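Local coordinates for protein binary enterotoxin of Clostridium perfringens component a (Clostridium perfringens, PDB 5WTZ) that binds NAD+ and, as the enzymatic component of an iota-like binary enterotoxin, ADP-ribosylates actin, at residues 43-48 and 169-174; 134-139 and 359-364; 194-199 and 203-208. One frame throughout, in Å; residues are numbered along the deposited sequence. Where two conformers were deposited one is given.

Overall arrangement
The chain carries two ADP-ribosyltransferase-like family regions, each with a mixed five-stranded sheet of the same strand order. Contacts 1 and 3 lie within the first region, and contact 2 joins the first to the second. Contact 1 sets helix 36-61 against 168-171, an outer strand of a separate three-stranded sheet. Contact 3 is the hairpin of strands 187-198 and 201-211. Contact 2 starts from strand 134-136, the neighbour of 187-198 in the first five-stranded sheet, and reaches strand 358-364. The centres lie 25 to 27 Å apart. Contact 2 does not touch the ligand, but the side chain of R361 is about 11 Å from bound NAD and about 8 Å from that of R299, an NAD-binding residue. Contacts 1 and 3 lie away from the NAD site.

Contact 1. Residues 43-48 and 169-174; sequences NNYIKN and ASYGND
The ring of Y45 takes the hydroxyl of Y171 at its edge, near the ring plane, with Y171 OH 3.4 Å from Y45 CE2. The Y171 ring in turn receives I46 CG1 at its own edge, 3.6 Å from Y171 CE2. This is helix-on-sheet packing in the N-terminal ADP-ribosyltransferase-like region. Helix 36-61 lies against strand 168-171, an outer strand of a three-stranded antiparallel sheet. The two tyrosine side chains stand roughly perpendicular. The isoleucine chain and Y171 run alongside each other, pointing opposite ways. Y171 CG sits between its backbone N and carbonyl carbon (chi1 88°), and from there the ring reaches toward the helix. Its other neighbours include W30 of helix 16-31 and L181 of strand 179-182. The hydroxyl of Y45 bonds to D142, which fixes the far end of that ring. Past the strand, N173 reaches back to the helix. Its amide oxygen OD1 makes a van der Waals contact with the methyl I46 CG2, at 3.4 Å. A water joins the two segments by polar bonds: it lies near the Y171 ring plane, 2.5 Å from Y171 OH, and gives a weak hydrogen bond to the backbone carbonyl Y45 O.

Contact 2. Residues 134-139 and 359-364; sequences NFIQDG and ILRLHL
I136 lies over the guanidinium of R361, with its CG2 centred on one face, 3.6 Å from R361 CZ. Its other branch, ending in CD1, runs along the aliphatic part of the arginine and comes 3.6 Å from R361 CD. The guanidinium meets D138 at its edge. R361 NH1 donates to D138 OD1 at 2.7 Å, and R361 NH2 donates to D138 OD2 at 2.9 Å. The second bond is nearly straight, at 174°. Both oxygens use their syn lone pairs, and the two flat groups are only 20° from coplanar. This end-on, two-bond salt bridge fixes the rotation of the guanidinium. With CG anti to the backbone N (chi1 -179°), R361 extends from its strand toward 134-139. The bend at chi3 turns its NH1/NH2 end to D138 and one face to I136 CG2. R361 NE makes a second salt bridge to D417, and K60 of helix 36-61 pairs with D138 OD1. The alternating acids and bases balance one another, which probably favours the ionised form of D138. Farther along, N134 ND2 makes a van der Waals contact with H363 CE1 at 3.3 Å, its amide plane inclined to the ring. Their polar ends are held elsewhere, by Q213 and D294. A water accepts from N134 N and also bonds H363 ND1. Together these contacts form a polar interface between two ADP-ribosyltransferase-like folds, the second holding the NAD pocket, a two-domain plan as in the enzymatic components of iota-like binary toxins.

Contact 3. Residues 194-199 and 203-208; sequences SIVTIK and YAKVDA
Strands 194-198 and 203-208 pair antiparallel in the hairpin of strands 187-198 and 201-211, and the axes of these short segments run at 123° to each other, so the hairpin is strongly twisted. S194 with K205 and V196 with Y203 are hydrogen-bonded pairs, with K205 N donating to S194 O at 2.7 Å, Y203 N to V196 O at 2.8 Å, and V196 N to Y203 O nearly straight, at 170°. Between them I195 with A204 is a non-hydrogen-bonded pair, and I195 CA lies 3.4 Å from Y203 O in a CA-H...O contact. S194, V196, Y203 and K205 share one face of the sheet. There V196 CG1 lies 3.7 Å from K205 CB, and the two side chains are roughly perpendicular. V196 CG1 also touches Y203 CB. I195 and A204 are on the reverse face, and both side chains meet I123 of helix 120-130. The Y203 ring runs on past the paired residues to I198. I198 CB is 3.9 Å from Y203 CE1, and I198 O sits at the ring edge. With Y203 CG anti to its carbonyl carbon (chi1 -61°), the ring follows the strand toward the turn. Y203 OH also bonds to S152 N. Backbone bonds fix the register. One water adds a link between the paired residues, donating to K205 O at 2.7 Å and bonding S194 OG, and it bonds D207 OD2 weakly. Another carries the polar link past the last pair, from Y203 OH to I198 O.

Contact 1. Residues 43-48 and 169-174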
ATOM      1  N   ASN A  43      21.641  10.535   8.452  1.00 41.20           N
ATOM      2  CA  ASN A  43      22.565   9.694   9.203  1.00 35.65           C
ATOM      3  C   ASN A  43      21.830   8.629  10.005  1.00 33.90           C
ATOM      4  O   ASN A  43      22.296   7.497  10.117  1.00 33.01           O
ATOM      5  CB  ASN A  43      23.438  10.543  10.131  1.00 37.53           C
ATOM      6  CG  ASN A  43      24.714  11.009   9.464  1.00 53.87           C
ATOM      7  OD1 ASN A  43      25.261  10.323   8.601  1.00 54.98           O
ATOM      8  ND2 ASN A  43      25.209  12.171   9.876  1.00 55.36           N
ATOM      9  N   ASN A  44      20.680   8.993  10.560  1.00 33.50           N
ATOM     10  CA  ASN A  44      19.836   8.044  11.276  1.00 31.86           C
ATOM     11  C   ASN A  44      19.296   6.957  10.339  1.00 30.05           C
ATOM     12  O   ASN A  44      19.094   5.816  10.750  1.00 29.04           O
ATOM     13  CB  ASN A  44      18.665   8.758  11.966  1.00 40.64           C
ATOM     14  CG  ASN A  44      19.094   9.577  13.182  1.00 41.03           C
ATOM     15  OD1 ASN A  44      20.218   9.447  13.690  1.00 36.44           O
ATOM     16  ND2 ASN A  44      18.184  10.419  13.668  1.00 34.25           N
ATOM     17  N   TYR A  45      19.077   7.304   9.076  1.00 33.77           N
ATOM     18  CA  TYR A  45      18.572   6.313   8.129  1.00 34.12           C
ATOM     19  C   TYR A  45      19.683   5.322   7.759  1.00 35.31           C
ATOM     20  O   TYR A  45      19.435   4.123   7.636  1.00 29.25           O
ATOM     21  CB  TYR A  45      17.989   6.980   6.867  1.00 28.79           C
ATOM     22  CG  TYR A  45      17.312   5.981   5.957  1.00 27.20           C
ATOM     23  CD1 TYR A  45      15.990   5.606   6.168  1.00 26.03           C
ATOM     24  CD2 TYR A  45      18.001   5.394   4.901  1.00 32.14           C
ATOM     25  CE1 TYR A  45      15.362   4.668   5.337  1.00 24.46           C
ATOM     26  CE2 TYR A  45      17.390   4.469   4.070  1.00 28.51           C
ATOM     27  CZ  TYR A  45      16.081   4.107   4.293  1.00 25.04           C
ATOM     28  OH  TYR A  45      15.500   3.172   3.467  1.00 28.47           O
ATOM     29  N   ILE A  46      20.897   5.823   7.564  1.00 29.82           N
ATOM     30  CA  ILE A  46      22.023   4.939   7.302  1.00 30.03           C
ATOM     31  C   ILE A  46      22.181   3.925   8.435  1.00 28.98           C
ATOM     32  O   ILE A  46      22.401   2.748   8.175  1.00 36.05           O
ATOM     33  CB  ILE A  46      23.327   5.722   7.127  1.00 38.69           C
ATOM     34  CG1 ILE A  46      23.272   6.576   5.863  1.00 39.51           C
ATOM     35  CG2 ILE A  46      24.528   4.778   7.087  1.00 38.79           C
ATOM     36  CD1 ILE A  46      24.422   7.541   5.744  1.00 43.21           C
ATOM     37  N   LYS A  47      22.026   4.374   9.684  1.00 29.38           N
ATOM     38  CA  LYS A  47      22.247   3.529  10.873  1.00 28.83           C
ATOM     39  C   LYS A  47      21.121   2.539  11.171  1.00 31.41           C
ATOM     40  O   LYS A  47      21.374   1.414  11.605  1.00 36.31           O
ATOM     41  CB  LYS A  47      22.460   4.405  12.110  1.00 36.45           C
ATOM     42  CG  LYS A  47      23.789   5.153  12.151  1.00 42.60           C
ATOM     43  CD  LYS A  47      24.913   4.272  12.686  1.00 55.41           C
ATOM     44  CE  LYS A  47      26.282   4.901  12.436  1.00 57.42           C
ATOM     45  NZ  LYS A  47      26.526   5.129  10.976  1.00 50.91           N
ATOM     46  N   ASN A  48      19.878   2.950  10.976  1.00 28.96           N
ATOM     47  CA  ASN A  48      18.782   2.016  11.203  1.00 36.77           C
ATOM     48  C   ASN A  48      17.559   2.287  10.350  1.00 31.46           C
ATOM     49  O   ASN A  48      16.487   2.592  10.871  1.00 32.18           O
ATOM     50  CB  ASN A  48      18.383   2.006  12.681  1.00 38.83           C
ATOM     51  CG  ASN A  48      17.984   0.613  13.167  1.00 35.71           C
ATOM     52  OD1 ASN A  48      17.266  -0.124  12.474  1.00 27.04           O
ATOM     53  ND2 ASN A  48      18.465   0.239  14.352  1.00 34.80           N
ATOM     54  N   ALA A 169      18.009  10.478  -3.688  1.00 33.15           N
ATOM     55  CA  ALA A 169      19.293  11.028  -3.262  1.00 33.86           C
ATOM     56  C   ALA A 169      20.409   9.983  -3.261  1.00 39.65           C
ATOM     57  O   ALA A 169      20.189   8.822  -2.898  1.00 37.93           O
ATOM     58  CB  ALA A 169      19.151  11.652  -1.886  1.00 33.90           C
ATOM     59  N   SER A 170      21.603  10.403  -3.679  1.00 39.36           N
ATOM     60  CA  SER A 170      22.792   9.554  -3.635  1.00 33.62           C
ATOM     61  C   SER A 170      23.404   9.648  -2.246  1.00 40.98           C
ATOM     62  O   SER A 170      23.667  10.743  -1.748  1.00 46.81           O
ATOM     63  CB  SER A 170      23.816   9.962  -4.701  1.00 40.35           C
ATOM     64  OG  SER A 170      23.450   9.491  -5.991  1.00 43.44           O
ATOM     65  N   TYR A 171      23.625   8.499  -1.619  1.00 33.84           N
ATOM     66  CA  TYR A 171      24.081   8.473  -0.234  1.00 42.24           C
ATOM     67  C   TYR A 171      24.766   7.148   0.106  1.00 44.11           C
ATOM     68  O   TYR A 171      24.758   6.204  -0.693  1.00 41.78           O
ATOM     69  CB  TYR A 171      22.896   8.711   0.708  1.00 39.97           C
ATOM     70  CG  TYR A 171      22.173   7.437   1.095  1.00 40.47           C
ATOM     71  CD1 TYR A 171      21.368   6.766   0.184  1.00 36.22           C
ATOM     72  CD2 TYR A 171      22.307   6.900   2.372  1.00 39.48           C
ATOM     73  CE1 TYR A 171      20.706   5.597   0.532  1.00 36.75           C
ATOM     74  CE2 TYR A 171      21.654   5.738   2.727  1.00 38.18           C
ATOM     75  CZ  TYR A 171      20.854   5.086   1.805  1.00 36.83           C
ATOM     76  OH  TYR A 171      20.204   3.924   2.165  1.00 31.57           O
ATOM     77  N   GLY A 172      25.357   7.085   1.295  1.00 50.72           N
ATOM     78  CA  GLY A 172      25.981   5.866   1.778  1.00 52.22           C
ATOM     79  C   GLY A 172      27.364   6.096   2.359  1.00 58.23           C
ATOM     80  O   GLY A 172      27.871   7.222   2.336  1.00 57.36           O
ATOM     81  N   ASN A 173      27.965   5.029   2.885  1.00 59.66           N
ATOM     82  CA  ASN A 173      29.331   5.073   3.406  1.00 56.88           C
ATOM     83  C   ASN A 173      30.315   4.501   2.402  1.00 60.03           C
ATOM     84  O   ASN A 173      31.323   5.131   2.081  1.00 68.25           O
ATOM     85  CB  ASN A 173      29.453   4.302   4.724  1.00 58.87           C
ATOM     86  CG  ASN A 173      28.510   4.812   5.796  1.00 53.12           C
ATOM     87  OD1 ASN A 173      27.720   4.047   6.355  1.00 52.82           O
ATOM     88  ND2 ASN A 173      28.591   6.104   6.095  1.00 50.33           N
ATOM     89  N   ASP A 174      30.034   3.287   1.932  1.00 58.32           N
ATOM     90  CA  ASP A 174      30.805   2.710   0.840  1.00 60.00           C
ATOM     91  C   ASP A 174      30.624   3.666  -0.327  1.00 64.42           C
ATOM     92  O   ASP A 174      29.500   3.930  -0.773  1.00 62.69           O
ATOM     93  CB  ASP A 174      30.340   1.286   0.507  1.00 57.76           C
ATOM     94  CG  ASP A 174      31.142   0.643  -0.623  1.00 57.76           C
ATOM     95  OD1 ASP A 174      32.188   1.202  -1.024  1.00 64.18           O
ATOM     96  OD2 ASP A 174      30.727  -0.432  -1.106  1.00 57.27           O
TER
HETATM   97  O   HOH W   1      20.546   3.120   4.537  1.00 33.15           O

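Contact 2. Residues 134-139 and 359-364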
ATOM      1  N   ASN A 134      -0.727  -3.015  -8.399  1.00 14.65           N
ATOM      2  CA  ASN A 134       0.211  -1.989  -7.972  1.00 12.22           C
ATOM      3  C   ASN A 134       0.665  -2.325  -6.563  1.00 20.11           C
ATOM      4  O   ASN A 134      -0.168  -2.388  -5.647  1.00 16.93           O
ATOM      5  CB  ASN A 134      -0.421  -0.598  -8.015  1.00 18.10           C
ATOM      6  CG  ASN A 134      -0.737  -0.128  -9.435  1.00 23.09           C
ATOM      7  OD1 ASN A 134      -0.117  -0.557 -10.406  1.00 21.32           O
ATOM      8  ND2 ASN A 134      -1.696   0.775  -9.548  1.00 24.92           N
ATOM      9  N   PHE A 135       1.969  -2.581  -6.396  1.00 17.09           N
ATOM     10  CA  PHE A 135       2.518  -3.005  -5.106  1.00 21.57           C
ATOM     11  C   PHE A 135       3.003  -1.808  -4.298  1.00 20.35           C
ATOM     12  O   PHE A 135       4.046  -1.213  -4.583  1.00 19.05           O
ATOM     13  CB  PHE A 135       3.663  -4.016  -5.290  1.00 15.93           C
ATOM     14  CG  PHE A 135       3.198  -5.378  -5.755  1.00 14.53           C
ATOM     15  CD1 PHE A 135       2.636  -6.281  -4.859  1.00 14.31           C
ATOM     16  CD2 PHE A 135       3.287  -5.736  -7.096  1.00 16.63           C
ATOM     17  CE1 PHE A 135       2.187  -7.539  -5.293  1.00 14.29           C
ATOM     18  CE2 PHE A 135       2.843  -6.989  -7.540  1.00 13.50           C
ATOM     19  CZ  PHE A 135       2.302  -7.886  -6.635  1.00 13.51           C
ATOM     20  N   ILE A 136       2.227  -1.452  -3.287  1.00 19.86           N
ATOM     21  CA  ILE A 136       2.540  -0.300  -2.461  1.00 19.74           C
ATOM     22  C   ILE A 136       3.842  -0.525  -1.696  1.00 19.02           C
ATOM     23  O   ILE A 136       4.039  -1.557  -1.056  1.00 22.61           O
ATOM     24  CB  ILE A 136       1.350   0.023  -1.489  1.00 17.48           C
ATOM     25  CG1 ILE A 136       0.148   0.521  -2.304  1.00 19.60           C
ATOM     26  CG2 ILE A 136       1.764   1.057  -0.449  1.00 13.99           C
ATOM     27  CD1 ILE A 136      -1.136   0.671  -1.491  1.00 12.16           C
ATOM     28  N   GLN A 137       4.736   0.457  -1.757  0.55 15.80           N
ATOM     29  CA  GLN A 137       6.016   0.366  -1.063  0.55 20.16           C
ATOM     30  C   GLN A 137       6.053   1.260   0.177  0.55 21.51           C
ATOM     31  O   GLN A 137       6.153   2.485   0.064  0.55 21.09           O
ATOM     32  CB  GLN A 137       7.150   0.739  -2.021  0.55 17.99           C
ATOM     33  CG  GLN A 137       7.106  -0.041  -3.329  0.55 17.28           C
ATOM     34  CD  GLN A 137       7.367  -1.520  -3.136  0.55 19.83           C
ATOM     35  OE1 GLN A 137       8.348  -1.910  -2.489  0.55 25.21           O
ATOM     36  NE2 GLN A 137       6.519  -2.354  -3.715  0.55 11.63           N
ATOM     37  N   ASP A 138       5.994   0.638   1.357  1.00 19.32           N
ATOM     38  CA  ASP A 138       5.978   1.377   2.624  1.00 17.05           C
ATOM     39  C   ASP A 138       7.351   1.920   3.002  1.00 20.60           C
ATOM     40  O   ASP A 138       8.371   1.292   2.735  1.00 24.86           O
ATOM     41  CB  ASP A 138       5.463   0.501   3.756  1.00 16.19           C
ATOM     42  CG  ASP A 138       4.022   0.134   3.566  1.00 14.74           C
ATOM     43  OD1 ASP A 138       3.180   1.050   3.663  1.00 22.03           O
ATOM     44  OD2 ASP A 138       3.747  -1.045   3.304  1.00 20.25           O
ATOM     45  N   GLY A 139       7.364   3.082   3.643  1.00 17.74           N
ATOM     46  CA  GLY A 139       8.609   3.691   4.078  1.00 29.58           C
ATOM     47  C   GLY A 139       9.460   4.222   2.936  1.00 26.00           C
ATOM     48  O   GLY A 139       8.997   4.343   1.798  1.00 27.06           O
ATOM     49  N   ILE A 359      -6.415  -4.855   8.547  1.00 14.12           N
ATOM     50  CA  ILE A 359      -6.474  -3.549   7.899  1.00 17.37           C
ATOM     51  C   ILE A 359      -6.445  -3.673   6.377  1.00 22.65           C
ATOM     52  O   ILE A 359      -5.400  -3.959   5.772  1.00 18.42           O
ATOM     53  CB  ILE A 359      -5.311  -2.647   8.353  1.00 15.44           C
ATOM     54  CG1 ILE A 359      -5.223  -2.626   9.880  1.00 16.73           C
ATOM     55  CG2 ILE A 359      -5.461  -1.248   7.761  1.00 16.80           C
ATOM     56  CD1 ILE A 359      -3.975  -1.925  10.436  1.00 17.36           C
ATOM     57  N   LEU A 360      -7.601  -3.463   5.758  1.00 13.80           N
ATOM     58  CA  LEU A 360      -7.695  -3.461   4.302  1.00 14.74           C
ATOM     59  C   LEU A 360      -6.977  -2.242   3.749  1.00 15.65           C
ATOM     60  O   LEU A 360      -7.196  -1.124   4.209  1.00 15.51           O
ATOM     61  CB  LEU A 360      -9.156  -3.467   3.849  1.00 15.65           C
ATOM     62  CG  LEU A 360      -9.344  -3.740   2.352  1.00 11.90           C
ATOM     63  CD1 LEU A 360      -8.869  -5.144   2.009  1.00 16.15           C
ATOM     64  CD2 LEU A 360     -10.826  -3.524   1.972  1.00 15.89           C
ATOM     65  N   ARG A 361      -6.072  -2.462   2.803  1.00 12.82           N
ATOM     66  CA  ARG A 361      -5.535  -1.352   2.019  1.00 14.17           C
ATOM     67  C   ARG A 361      -5.900  -1.619   0.573  1.00 15.09           C
ATOM     68  O   ARG A 361      -5.211  -2.367  -0.133  1.00 15.20           O
ATOM     69  CB  ARG A 361      -4.020  -1.193   2.210  1.00 12.64           C
ATOM     70  CG  ARG A 361      -3.424  -0.014   1.418  1.00 14.99           C
ATOM     71  CD  ARG A 361      -2.079   0.472   1.983  1.00 18.26           C
ATOM     72  NE  ARG A 361      -1.042  -0.561   1.879  1.00 17.34           N
ATOM     73  CZ  ARG A 361       0.188  -0.458   2.383  1.00 19.45           C
ATOM     74  NH1 ARG A 361       0.556   0.624   3.055  1.00 13.95           N
ATOM     75  NH2 ARG A 361       1.049  -1.458   2.245  1.00 14.22           N
ATOM     76  N   LEU A 362      -7.013  -1.015   0.161  1.00 13.42           N
ATOM     77  CA  LEU A 362      -7.702  -1.369  -1.078  1.00 13.50           C
ATOM     78  C   LEU A 362      -7.370  -0.433  -2.230  1.00 14.15           C
ATOM     79  O   LEU A 362      -7.543   0.789  -2.123  1.00 17.00           O
ATOM     80  CB  LEU A 362      -9.213  -1.369  -0.845  1.00 16.89           C
ATOM     81  CG  LEU A 362     -10.093  -1.744  -2.046  1.00 14.35           C
ATOM     82  CD1 LEU A 362      -9.904  -3.240  -2.488  1.00 15.18           C
ATOM     83  CD2 LEU A 362     -11.554  -1.393  -1.735  1.00 12.80           C
ATOM     84  N   HIS A 363      -6.916  -1.016  -3.329  1.00 13.72           N
ATOM     85  CA  HIS A 363      -6.751  -0.301  -4.594  1.00 15.06           C
ATOM     86  C   HIS A 363      -8.112  -0.253  -5.274  1.00 14.56           C
ATOM     87  O   HIS A 363      -8.586  -1.276  -5.773  1.00 15.44           O
ATOM     88  CB  HIS A 363      -5.723  -0.993  -5.493  1.00 17.31           C
ATOM     89  CG  HIS A 363      -5.491  -0.293  -6.801  1.00 25.25           C
ATOM     90  ND1 HIS A 363      -4.861  -0.898  -7.864  1.00 40.49           N
ATOM     91  CD2 HIS A 363      -5.805   0.957  -7.215  1.00 27.27           C
ATOM     92  CE1 HIS A 363      -4.801  -0.054  -8.881  1.00 35.22           C
ATOM     93  NE2 HIS A 363      -5.373   1.076  -8.515  1.00 27.39           N
ATOM     94  N   LEU A 364      -8.733   0.929  -5.261  1.00 14.15           N
ATOM     95  CA  LEU A 364     -10.078   1.154  -5.775  1.00  9.31           C
ATOM     96  C   LEU A 364     -10.003   1.783  -7.159  1.00 16.68           C
ATOM     97  O   LEU A 364      -9.684   2.969  -7.286  1.00 19.39           O
ATOM     98  CB  LEU A 364     -10.864   2.062  -4.808  1.00 12.82           C
ATOM     99  CG  LEU A 364     -12.338   2.358  -5.099  1.00 14.96           C
ATOM    100  CD1 LEU A 364     -13.106   1.046  -5.174  1.00 16.15           C
ATOM    101  CD2 LEU A 364     -12.938   3.255  -4.022  1.00 13.28           C
TER
HETATM  102  O   HOH W   2      -3.209  -3.042  -6.937  1.00 15.30           O

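Contact 3. Residues 194-199 and 203-208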
ATOM      1  N   SER A 194      11.276 -11.979 -16.712  1.00 22.52           N
ATOM      2  CA  SER A 194      12.217 -12.832 -17.405  1.00 22.47           C
ATOM      3  C   SER A 194      13.173 -13.439 -16.401  1.00 27.96           C
ATOM      4  O   SER A 194      13.255 -12.997 -15.256  1.00 29.66           O
ATOM      5  CB  SER A 194      12.990 -12.048 -18.464  1.00 30.15           C
ATOM      6  OG  SER A 194      13.745 -11.014 -17.860  1.00 34.48           O
ATOM      7  N   ILE A 195      13.894 -14.459 -16.833  1.00 31.72           N
ATOM      8  CA  ILE A 195      14.931 -15.050 -16.016  1.00 29.90           C
ATOM      9  C   ILE A 195      16.274 -14.432 -16.383  1.00 31.66           C
ATOM     10  O   ILE A 195      16.581 -14.227 -17.563  1.00 36.58           O
ATOM     11  CB  ILE A 195      14.978 -16.580 -16.184  1.00 31.84           C
ATOM     12  CG1 ILE A 195      13.645 -17.198 -15.761  1.00 31.28           C
ATOM     13  CG2 ILE A 195      16.107 -17.176 -15.372  1.00 38.54           C
ATOM     14  CD1 ILE A 195      13.609 -18.703 -15.868  1.00 36.57           C
ATOM     15  N   VAL A 196      17.062 -14.112 -15.367  1.00 27.13           N
ATOM     16  CA  VAL A 196      18.386 -13.545 -15.571  1.00 26.57           C
ATOM     17  C   VAL A 196      19.379 -14.391 -14.795  1.00 35.25           C
ATOM     18  O   VAL A 196      19.115 -14.790 -13.658  1.00 38.13           O
ATOM     19  CB  VAL A 196      18.471 -12.046 -15.129  1.00 32.17           C
ATOM     20  CG1 VAL A 196      18.194 -11.874 -13.632  1.00 31.67           C
ATOM     21  CG2 VAL A 196      19.820 -11.449 -15.487  1.00 35.73           C
ATOM     22  N   THR A 197      20.507 -14.690 -15.426  1.00 32.23           N
ATOM     23  CA  THR A 197      21.547 -15.465 -14.774  1.00 32.02           C
ATOM     24  C   THR A 197      22.620 -14.528 -14.269  1.00 33.94           C
ATOM     25  O   THR A 197      23.208 -13.772 -15.039  1.00 36.49           O
ATOM     26  CB  THR A 197      22.143 -16.503 -15.723  1.00 34.81           C
ATOM     27  OG1 THR A 197      21.089 -17.362 -16.172  1.00 37.55           O
ATOM     28  CG2 THR A 197      23.219 -17.346 -15.009  1.00 33.89           C
ATOM     29  N   ILE A 198      22.857 -14.566 -12.965  1.00 31.90           N
ATOM     30  CA  ILE A 198      23.920 -13.773 -12.359  1.00 33.37           C
ATOM     31  C   ILE A 198      24.854 -14.680 -11.553  1.00 32.47           C
ATOM     32  O   ILE A 198      24.410 -15.387 -10.664  1.00 32.29           O
ATOM     33  CB  ILE A 198      23.330 -12.663 -11.462  1.00 36.15           C
ATOM     34  CG1 ILE A 198      22.503 -11.697 -12.312  1.00 38.52           C
ATOM     35  CG2 ILE A 198      24.441 -11.927 -10.716  1.00 39.62           C
ATOM     36  CD1 ILE A 198      21.716 -10.697 -11.507  1.00 40.07           C
ATOM     37  N   LYS A 199      26.141 -14.684 -11.893  1.00 31.26           N
ATOM     38  CA  LYS A 199      27.105 -15.586 -11.259  1.00 35.64           C
ATOM     39  C   LYS A 199      26.625 -17.041 -11.275  1.00 35.38           C
ATOM     40  O   LYS A 199      26.683 -17.733 -10.258  1.00 32.64           O
ATOM     41  CB  LYS A 199      27.385 -15.149  -9.820  1.00 40.39           C
ATOM     42  CG  LYS A 199      28.063 -13.790  -9.681  1.00 41.97           C
ATOM     43  CD  LYS A 199      29.500 -13.841 -10.172  1.00 51.21           C
ATOM     44  CE  LYS A 199      30.244 -12.553  -9.845  1.00 50.95           C
ATOM     45  NZ  LYS A 199      31.608 -12.510 -10.430  1.00 51.65           N
ATOM     46  N   TYR A 203      17.726 -15.868 -11.481  1.00 27.99           N
ATOM     47  CA  TYR A 203      16.828 -15.083 -10.662  1.00 24.11           C
ATOM     48  C   TYR A 203      15.648 -14.664 -11.515  1.00 26.97           C
ATOM     49  O   TYR A 203      15.781 -14.509 -12.726  1.00 25.87           O
ATOM     50  CB  TYR A 203      17.534 -13.848 -10.096  1.00 22.45           C
ATOM     51  CG  TYR A 203      18.722 -14.137  -9.206  1.00 22.44           C
ATOM     52  CD1 TYR A 203      19.989 -14.369  -9.750  1.00 26.83           C
ATOM     53  CD2 TYR A 203      18.586 -14.166  -7.816  1.00 24.24           C
ATOM     54  CE1 TYR A 203      21.092 -14.628  -8.933  1.00 27.33           C
ATOM     55  CE2 TYR A 203      19.680 -14.428  -6.997  1.00 28.85           C
ATOM     56  CZ  TYR A 203      20.929 -14.656  -7.560  1.00 29.34           C
ATOM     57  OH  TYR A 203      22.020 -14.912  -6.757  1.00 29.23           O
ATOM     58  N   ALA A 204      14.493 -14.476 -10.887  1.00 22.07           N
ATOM     59  CA  ALA A 204      13.352 -13.892 -11.572  1.00 23.37           C
ATOM     60  C   ALA A 204      13.536 -12.376 -11.639  1.00 22.71           C
ATOM     61  O   ALA A 204      13.530 -11.700 -10.605  1.00 28.81           O
ATOM     62  CB  ALA A 204      12.051 -14.255 -10.859  1.00 21.88           C
ATOM     63  N   LYS A 205      13.735 -11.850 -12.843  1.00 22.96           N
ATOM     64  CA  LYS A 205      13.918 -10.417 -13.014  1.00 19.03           C
ATOM     65  C   LYS A 205      12.579  -9.724 -13.289  1.00 18.78           C
ATOM     66  O   LYS A 205      11.951  -9.920 -14.334  1.00 18.61           O
ATOM     67  CB  LYS A 205      14.910 -10.139 -14.135  1.00 20.86           C
ATOM     68  CG  LYS A 205      15.202  -8.675 -14.378  1.00 25.19           C
ATOM     69  CD  LYS A 205      16.047  -8.521 -15.619  1.00 32.15           C
ATOM     70  CE  LYS A 205      15.997  -7.111 -16.162  1.00 43.08           C
ATOM     71  NZ  LYS A 205      16.704  -7.017 -17.473  1.00 52.35           N
ATOM     72  N   VAL A 206      12.159  -8.902 -12.340  1.00 18.47           N
ATOM     73  CA  VAL A 206      10.955  -8.096 -12.486  1.00 21.38           C
ATOM     74  C   VAL A 206      11.340  -6.706 -12.982  1.00 22.39           C
ATOM     75  O   VAL A 206      12.011  -5.945 -12.271  1.00 22.13           O
ATOM     76  CB  VAL A 206      10.178  -7.989 -11.150  1.00 16.96           C
ATOM     77  CG1 VAL A 206       8.939  -7.111 -11.303  1.00 14.62           C
ATOM     78  CG2 VAL A 206       9.779  -9.372 -10.650  1.00 18.22           C
ATOM     79  N   ASP A 207      10.972  -6.399 -14.217  1.00 17.21           N
ATOM     80  CA  ASP A 207      11.046  -5.026 -14.687  1.00 19.44           C
ATOM     81  C   ASP A 207       9.819  -4.320 -14.132  1.00 21.03           C
ATOM     82  O   ASP A 207       8.719  -4.883 -14.138  1.00 21.53           O
ATOM     83  CB  ASP A 207      11.069  -4.937 -16.213  1.00 23.06           C
ATOM     84  CG  ASP A 207      12.388  -5.418 -16.816  1.00 27.26           C
ATOM     85  OD1 ASP A 207      13.457  -5.237 -16.194  1.00 26.06           O
ATOM     86  OD2 ASP A 207      12.353  -5.959 -17.936  1.00 28.24           O
ATOM     87  N   ALA A 208      10.002  -3.101 -13.639  1.00 22.08           N
ATOM     88  CA  ALA A 208       8.874  -2.344 -13.099  1.00 19.23           C
ATOM     89  C   ALA A 208       9.065  -0.836 -13.181  1.00 20.16           C
ATOM     90  O   ALA A 208      10.198  -0.323 -13.276  1.00 26.12           O
ATOM     91  CB  ALA A 208       8.621  -2.751 -11.653  1.00 18.54           C
TER
HETATM   92  O   HOH W   3      12.295  -8.680 -16.689  1.00 29.52           O
HETATM   93  O   HOH W   4      24.382 -15.371  -7.862  1.00 22.21           O